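Long-range contacts in transcription termination factor NusA (Planctomyces limnophilus, PDB 4MTN), which probably takes part in both transcription termination and antitermination, binding the core RNA polymerase and nascent RNA: residues 21-26 against 93-97; 30-35 against 48-54. One frame throughout, in Å; residues are numbered along the deposited sequence.

Both contacts lie in the N-terminal domain of NusA and draw on the same helix, 23-42. Contact 1 sets the lead-in and first turn of that helix, residues 21-26, against residues 93-97 of helix 87-105; contact 2 sets its middle, residues 30-35, against strand 48-52 and the turn that follows. Along the chain contact 2 is nested within the loop that contact 1 closes, and their centres are about 13 Å apart. They also touch directly: E24 OE2 of contact 1 and R54 NH2 of contact 2 form a salt bridge of 3.1 Å. The two lie about 31 and 40 Å, centre to centre, from the middle of this elongated chain.

Contact 1 of 2, residues 21-26 against 93-97; sequences IDKEIV and IREAE
With CG1 of I21 set between the backbone N and the carbonyl carbon (chi1 49°) and an extended chi2, its CD1 methyl reaches I93, while the CG2 branch falls against the carboxylate end of E97. On helix 87-105, E97 holds CG opposite its backbone N (chi1 -178°) and runs out straight, crossing I21 at about a right angle. CG2 of I21 lies 3.4 Å from E97 OE2, an apolar methyl against a carboxylate oxygen with no hydrogen bond between them. The other oxygen of that carboxylate is engaged within its helix: R94 NH1 meets E97 OE1 at 2.8 Å on the syn side, in the guanidinium plane, in a salt bridge across one turn. R94 bends at chi2 to get there, and CD1 of I21 lies over one face of its guanidinium. An alanine in place of E97 would probably leave R94 without this carboxylate mate, freeing its guanidinium to turn, and would strip the cover from CG2 of I21.

The rest is mostly van der Waals packing. I25 lays CG2 on the backbone of the facing helix, 3.5 Å from E97 N, and the same methyl meets CB of A96 at 4.0 Å. The small A96 side chain probably allows this approach, with its CB 3.8 Å from I25 O. Alongside, CD1 of I21 packs on CG2 of I93 at 3.6 Å and V26 CG1 on I93 CD1 at 3.9 Å. V26 also touches V12 and I15, bringing helix 7-18 into the same core. D22, at the N-cap, accepts a weak bond from I25 N through OD1. The whole is a capped helix start packed on a second helix, joining helices 23-42 and 87-105 in the NusA N-terminal domain.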
loop_
_atom_site.group_PDB
_atom_site.type_symbol
_atom_site.label_atom_id
_atom_site.label_comp_id
_atom_site.label_asym_id
_atom_site.label_seq_id
_atom_site.Cartn_x
_atom_site.Cartn_y
_atom_site.Cartn_z
ATOM N N ILE A 21 14.520 18.124 23.841
ATOM C CA ILE A 21 15.148 17.430 22.721
ATOM C C ILE A 21 16.656 17.354 22.947
ATOM O O ILE A 21 17.241 18.250 23.556
ATOM C CB ILE A 21 14.851 18.122 21.377
ATOM C CG1 ILE A 21 15.118 19.624 21.480
ATOM C CG2 ILE A 21 13.410 17.871 20.957
ATOM C CD1 ILE A 21 14.691 20.399 20.256
ATOM N N ASP A 22 17.279 16.285 22.459
ATOM C CA ASP A 22 18.684 16.018 22.757
ATOM C C ASP A 22 19.613 17.082 22.176
ATOM O O ASP A 22 19.274 17.754 21.201
ATOM C CB ASP A 22 19.085 14.632 22.244
ATOM C CG ASP A 22 18.833 14.462 20.761
ATOM O OD1 ASP A 22 19.763 14.715 19.967
ATOM O OD2 ASP A 22 17.706 14.072 20.389
ATOM N N LYS A 23 20.784 17.223 22.791
ATOM C CA LYS A 23 21.739 18.272 22.444
ATOM C C LYS A 23 22.208 18.218 20.993
ATOM O O LYS A 23 22.354 19.254 20.347
ATOM C CB LYS A 23 22.958 18.202 23.367
ATOM C CG LYS A 23 22.727 18.750 24.764
ATOM C CD LYS A 23 24.043 18.875 25.519
ATOM C CE LYS A 23 23.858 19.574 26.857
ATOM N NZ LYS A 23 22.980 18.798 27.776
ATOM N N GLU A 24 22.446 17.010 20.490
ATOM C CA GLU A 24 23.013 16.834 19.156
ATOM C C GLU A 24 22.126 17.447 18.075
ATOM O O GLU A 24 22.623 17.977 17.081
ATOM C CB GLU A 24 23.246 15.350 18.867
ATOM C CG GLU A 24 24.126 15.089 17.655
ATOM C CD GLU A 24 25.512 15.693 17.794
ATOM O OE1 GLU A 24 26.015 15.788 18.934
ATOM O OE2 GLU A 24 26.101 16.074 16.760
ATOM N N ILE A 25 20.814 17.373 18.276
ATOM C CA ILE A 25 19.870 18.000 17.360
ATOM C C ILE A 25 19.933 19.517 17.510
ATOM O O ILE A 25 19.894 20.253 16.522
ATOM C CB ILE A 25 18.429 17.511 17.607
ATOM C CG1 ILE A 25 18.320 16.011 17.326
ATOM C CG2 ILE A 25 17.446 18.280 16.742
ATOM C CD1 ILE A 25 16.913 15.467 17.451
ATOM N N VAL A 26 20.046 19.975 18.753
ATOM C CA VAL A 26 20.119 21.401 19.048
ATOM C C VAL A 26 21.388 22.024 18.471
ATOM O O VAL A 26 21.344 23.109 17.892
ATOM C CB VAL A 26 20.068 21.664 20.566
ATOM C CG1 VAL A 26 20.098 23.158 20.849
ATOM C CG2 VAL A 26 18.825 21.030 21.170
ATOM N N ILE A 93 16.218 24.564 14.635
ATOM C CA ILE A 93 16.347 23.409 15.518
ATOM C C ILE A 93 15.231 22.399 15.256
ATOM O O ILE A 93 15.477 21.195 15.179
ATOM C CB ILE A 93 16.326 23.825 17.001
ATOM C CG1 ILE A 93 17.505 24.749 17.313
ATOM C CG2 ILE A 93 16.373 22.601 17.899
ATOM C CD1 ILE A 93 17.574 25.186 18.761
ATOM N N ARG A 94 14.006 22.898 15.116
ATOM C CA ARG A 94 12.865 22.051 14.789
ATOM C C ARG A 94 13.026 21.448 13.398
ATOM O O ARG A 94 12.567 20.337 13.133
ATOM C CB ARG A 94 11.558 22.845 14.872
ATOM C CG ARG A 94 11.143 23.221 16.286
ATOM C CD ARG A 94 10.892 21.985 17.136
ATOM N NE ARG A 94 10.484 22.328 18.496
ATOM C CZ ARG A 94 10.260 21.437 19.457
ATOM N NH1 ARG A 94 10.404 20.143 19.210
ATOM N NH2 ARG A 94 9.893 21.842 20.665
ATOM N N GLU A 95 13.681 22.193 12.514
ATOM C CA GLU A 95 13.959 21.717 11.166
ATOM C C GLU A 95 14.973 20.581 11.213
ATOM O O GLU A 95 14.898 19.634 10.431
ATOM C CB GLU A 95 14.471 22.863 10.291
ATOM C CG GLU A 95 14.454 22.578 8.801
ATOM C CD GLU A 95 14.602 23.839 7.971
ATOM O OE1 GLU A 95 14.698 24.934 8.563
ATOM O OE2 GLU A 95 14.619 23.736 6.725
ATOM N N ALA A 96 15.919 20.682 12.144
ATOM C CA ALA A 96 16.918 19.640 12.346
ATOM C C ALA A 96 16.279 18.396 12.951
ATOM O O ALA A 96 16.602 17.272 12.566
ATOM C CB ALA A 96 18.042 20.147 13.236
ATOM N N GLU A 97 15.371 18.609 13.900
ATOM C CA GLU A 97 14.645 17.517 14.537
ATOM C C GLU A 97 13.804 16.756 13.519
ATOM O O GLU A 97 13.760 15.527 13.527
ATOM C CB GLU A 97 13.754 18.049 15.662
ATOM C CG GLU A 97 12.983 16.973 16.410
ATOM C CD GLU A 97 11.942 17.548 17.353
ATOM O OE1 GLU A 97 11.502 18.694 17.126
ATOM O OE2 GLU A 97 11.565 16.854 18.320
#

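Contact 2 of 2, residues 30-35 against 48-54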
loop_
_atom_site.group_PDB
_atom_site.type_symbol
_atom_site.label_atom_id
_atom_site.label_comp_id
_atom_site.label_asym_id
_atom_site.label_seq_id
_atom_site.Cartn_x
_atom_site.Cartn_y
_atom_site.Cartn_z
ATOM N N VAL A 30 21.592 25.138 15.913
ATOM C CA VAL A 30 22.338 26.365 16.168
ATOM C C VAL A 30 23.357 26.619 15.060
ATOM O O VAL A 30 23.564 27.759 14.644
ATOM C CB VAL A 30 23.057 26.315 17.534
ATOM C CG1 VAL A 30 23.891 27.569 17.752
ATOM C CG2 VAL A 30 22.046 26.148 18.657
ATOM N N GLU A 31 23.982 25.548 14.579
ATOM C CA GLU A 31 24.930 25.644 13.473
ATOM C C GLU A 31 24.261 26.219 12.231
ATOM O O GLU A 31 24.804 27.112 11.581
ATOM C CB GLU A 31 25.536 24.274 13.156
ATOM C CG GLU A 31 26.585 23.807 14.151
ATOM C CD GLU A 31 27.145 22.439 13.809
ATOM O OE1 GLU A 31 26.624 21.800 12.871
ATOM O OE2 GLU A 31 28.107 22.004 14.476
ATOM N N GLN A 32 23.077 25.709 11.912
ATOM C CA GLN A 32 22.333 26.171 10.746
ATOM C C GLN A 32 21.877 27.618 10.911
ATOM O O GLN A 32 21.692 28.334 9.927
ATOM C CB GLN A 32 21.128 25.263 10.485
ATOM C CG GLN A 32 21.500 23.855 10.052
ATOM C CD GLN A 32 22.324 23.834 8.781
ATOM O OE1 GLN A 32 22.104 24.631 7.869
ATOM N NE2 GLN A 32 23.287 22.921 8.715
ATOM N N ALA A 33 21.698 28.042 12.159
ATOM C CA ALA A 33 21.331 29.424 12.450
ATOM C C ALA A 33 22.526 30.347 12.236
ATOM O O ALA A 33 22.387 31.441 11.688
ATOM C CB ALA A 33 20.803 29.549 13.871
ATOM N N ILE A 34 23.697 29.898 12.675
ATOM C CA ILE A 34 24.937 30.635 12.462
ATOM C C ILE A 34 25.271 30.674 10.975
ATOM O O ILE A 34 25.702 31.701 10.448
ATOM C CB ILE A 34 26.111 30.008 13.242
ATOM C CG1 ILE A 34 25.867 30.116 14.749
ATOM C CG2 ILE A 34 27.430 30.672 12.871
ATOM C CD1 ILE A 34 26.963 29.498 15.588
ATOM N N LEU A 35 25.055 29.547 10.305
ATOM C CA LEU A 35 25.322 29.428 8.876
ATOM C C LEU A 35 24.472 30.399 8.064
ATOM O O LEU A 35 24.972 31.066 7.159
ATOM C CB LEU A 35 25.075 27.992 8.410
ATOM C CG LEU A 35 25.334 27.675 6.936
ATOM C CD1 LEU A 35 26.702 28.179 6.509
ATOM C CD2 LEU A 35 25.215 26.179 6.698
ATOM N N ILE A 48 30.454 28.481 2.507
ATOM C CA ILE A 48 30.484 28.647 3.954
ATOM C C ILE A 48 30.153 27.350 4.686
ATOM O O ILE A 48 29.209 26.643 4.330
ATOM C CB ILE A 48 29.503 29.744 4.414
ATOM C CG1 ILE A 48 29.628 30.982 3.521
ATOM C CG2 ILE A 48 29.749 30.110 5.871
ATOM C CD1 ILE A 48 28.684 32.101 3.898
ATOM N N GLU A 49 30.944 27.042 5.708
ATOM C CA GLU A 49 30.695 25.883 6.555
ATOM C C GLU A 49 30.884 26.263 8.019
ATOM O O GLU A 49 31.741 27.081 8.352
ATOM C CB GLU A 49 31.617 24.723 6.175
ATOM C CG GLU A 49 33.098 25.065 6.202
ATOM C CD GLU A 49 33.969 23.912 5.745
ATOM O OE1 GLU A 49 33.413 22.878 5.318
ATOM O OE2 GLU A 49 35.209 24.040 5.813
ATOM N N VAL A 50 30.074 25.671 8.890
ATOM C CA VAL A 50 30.115 26.004 10.307
ATOM C C VAL A 50 30.121 24.747 11.176
ATOM O O VAL A 50 29.388 23.791 10.915
ATOM C CB VAL A 50 28.921 26.907 10.702
ATOM C CG1 VAL A 50 27.608 26.269 10.285
ATOM C CG2 VAL A 50 28.933 27.211 12.195
ATOM N N HIS A 51 30.971 24.747 12.197
ATOM C CA HIS A 51 31.030 23.644 13.144
ATOM C C HIS A 51 31.160 24.155 14.573
ATOM O O HIS A 51 31.945 25.060 14.850
ATOM C CB HIS A 51 32.196 22.709 12.820
ATOM C CG HIS A 51 32.478 21.705 13.893
ATOM N ND1 HIS A 51 31.579 20.723 14.249
ATOM C CD2 HIS A 51 33.557 21.535 14.694
ATOM C CE1 HIS A 51 32.093 19.988 15.220
ATOM N NE2 HIS A 51 33.292 20.461 15.508
ATOM N N ILE A 52 30.383 23.572 15.477
ATOM C CA ILE A 52 30.477 23.914 16.888
ATOM C C ILE A 52 31.059 22.746 17.669
ATOM O O ILE A 52 30.512 21.645 17.645
ATOM C CB ILE A 52 29.107 24.287 17.477
ATOM C CG1 ILE A 52 28.514 25.483 16.729
ATOM C CG2 ILE A 52 29.234 24.593 18.962
ATOM C CD1 ILE A 52 27.124 25.856 17.189
ATOM N N ASP A 53 32.176 22.988 18.346
ATOM C CA ASP A 53 32.789 21.971 19.191
ATOM C C ASP A 53 31.812 21.591 20.296
ATOM O O ASP A 53 31.294 22.454 20.999
ATOM C CB ASP A 53 34.109 22.475 19.779
ATOM C CG ASP A 53 34.985 21.353 20.310
ATOM O OD1 ASP A 53 34.441 20.325 20.766
ATOM O OD2 ASP A 53 36.224 21.502 20.275
ATOM N N ARG A 54 31.554 20.295 20.438
ATOM C CA ARG A 54 30.543 19.819 21.374
ATOM C C ARG A 54 30.935 20.066 22.830
ATOM O O ARG A 54 30.105 20.476 23.640
ATOM C CB ARG A 54 30.275 18.330 21.146
ATOM C CG ARG A 54 29.662 18.016 19.788
ATOM C CD ARG A 54 28.367 18.788 19.580
ATOM N NE ARG A 54 27.732 18.478 18.301
ATOM C CZ ARG A 54 27.867 19.211 17.201
ATOM N NH1 ARG A 54 28.617 20.304 17.217
ATOM N NH2 ARG A 54 27.249 18.854 16.083
#
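I52 N gives E31 OE2 a hydrogen bond of 2.9 Å, nearly straight at 163°, arriving on the anti side of the carboxylate and tilted out of its plane. R54 NH1, whose place is less sure, adds a longer salt bridge to E31 OE2, 3.3 Å, from the loop after the strand; OE2 sits at the edge of the guanidinium, the two planes steeply inclined. The stronger partner of R54 is E24, about two turns earlier on the same helix, which NH2 meets in a salt bridge.

E31 gets there by pointing CG away from its own carbonyl carbon (chi1 -75°) and staying extended, so that the E31 and I52 side chains slide past each other in opposite directions, with E31 CG 3.6 Å from I52 CG1. CD1 of I52 meets CG1 of V30 at 3.7 Å, the two side chains crossing at about a right angle. Further along the strand, V50 divides its methyls: CG1 touches L35 CB at 3.6 Å and also lies against the E31 carbonyl, whereas CG2 meets CG2 of I34 at 3.8 Å. L35 closes the far end, its CD1 methyl packing 3.7 Å from I48 CG2. Helix and strand run roughly antiparallel, at 144°, with alternate strand residues I48, V50 and I52 facing the helix; one edge pairs with strand 59-63 through the backbones of E49 and H51, while I52 N points from the other edge to E31.

The chemistry therefore divides the interface: greasy packing seats the helix on the sheet, and a single carboxylate oxygen accepts a hydrogen bond from I52 N, on the edge of strand 48-52 away from strand 59-63, where its negative charge is probably steadied by the nearby arginine.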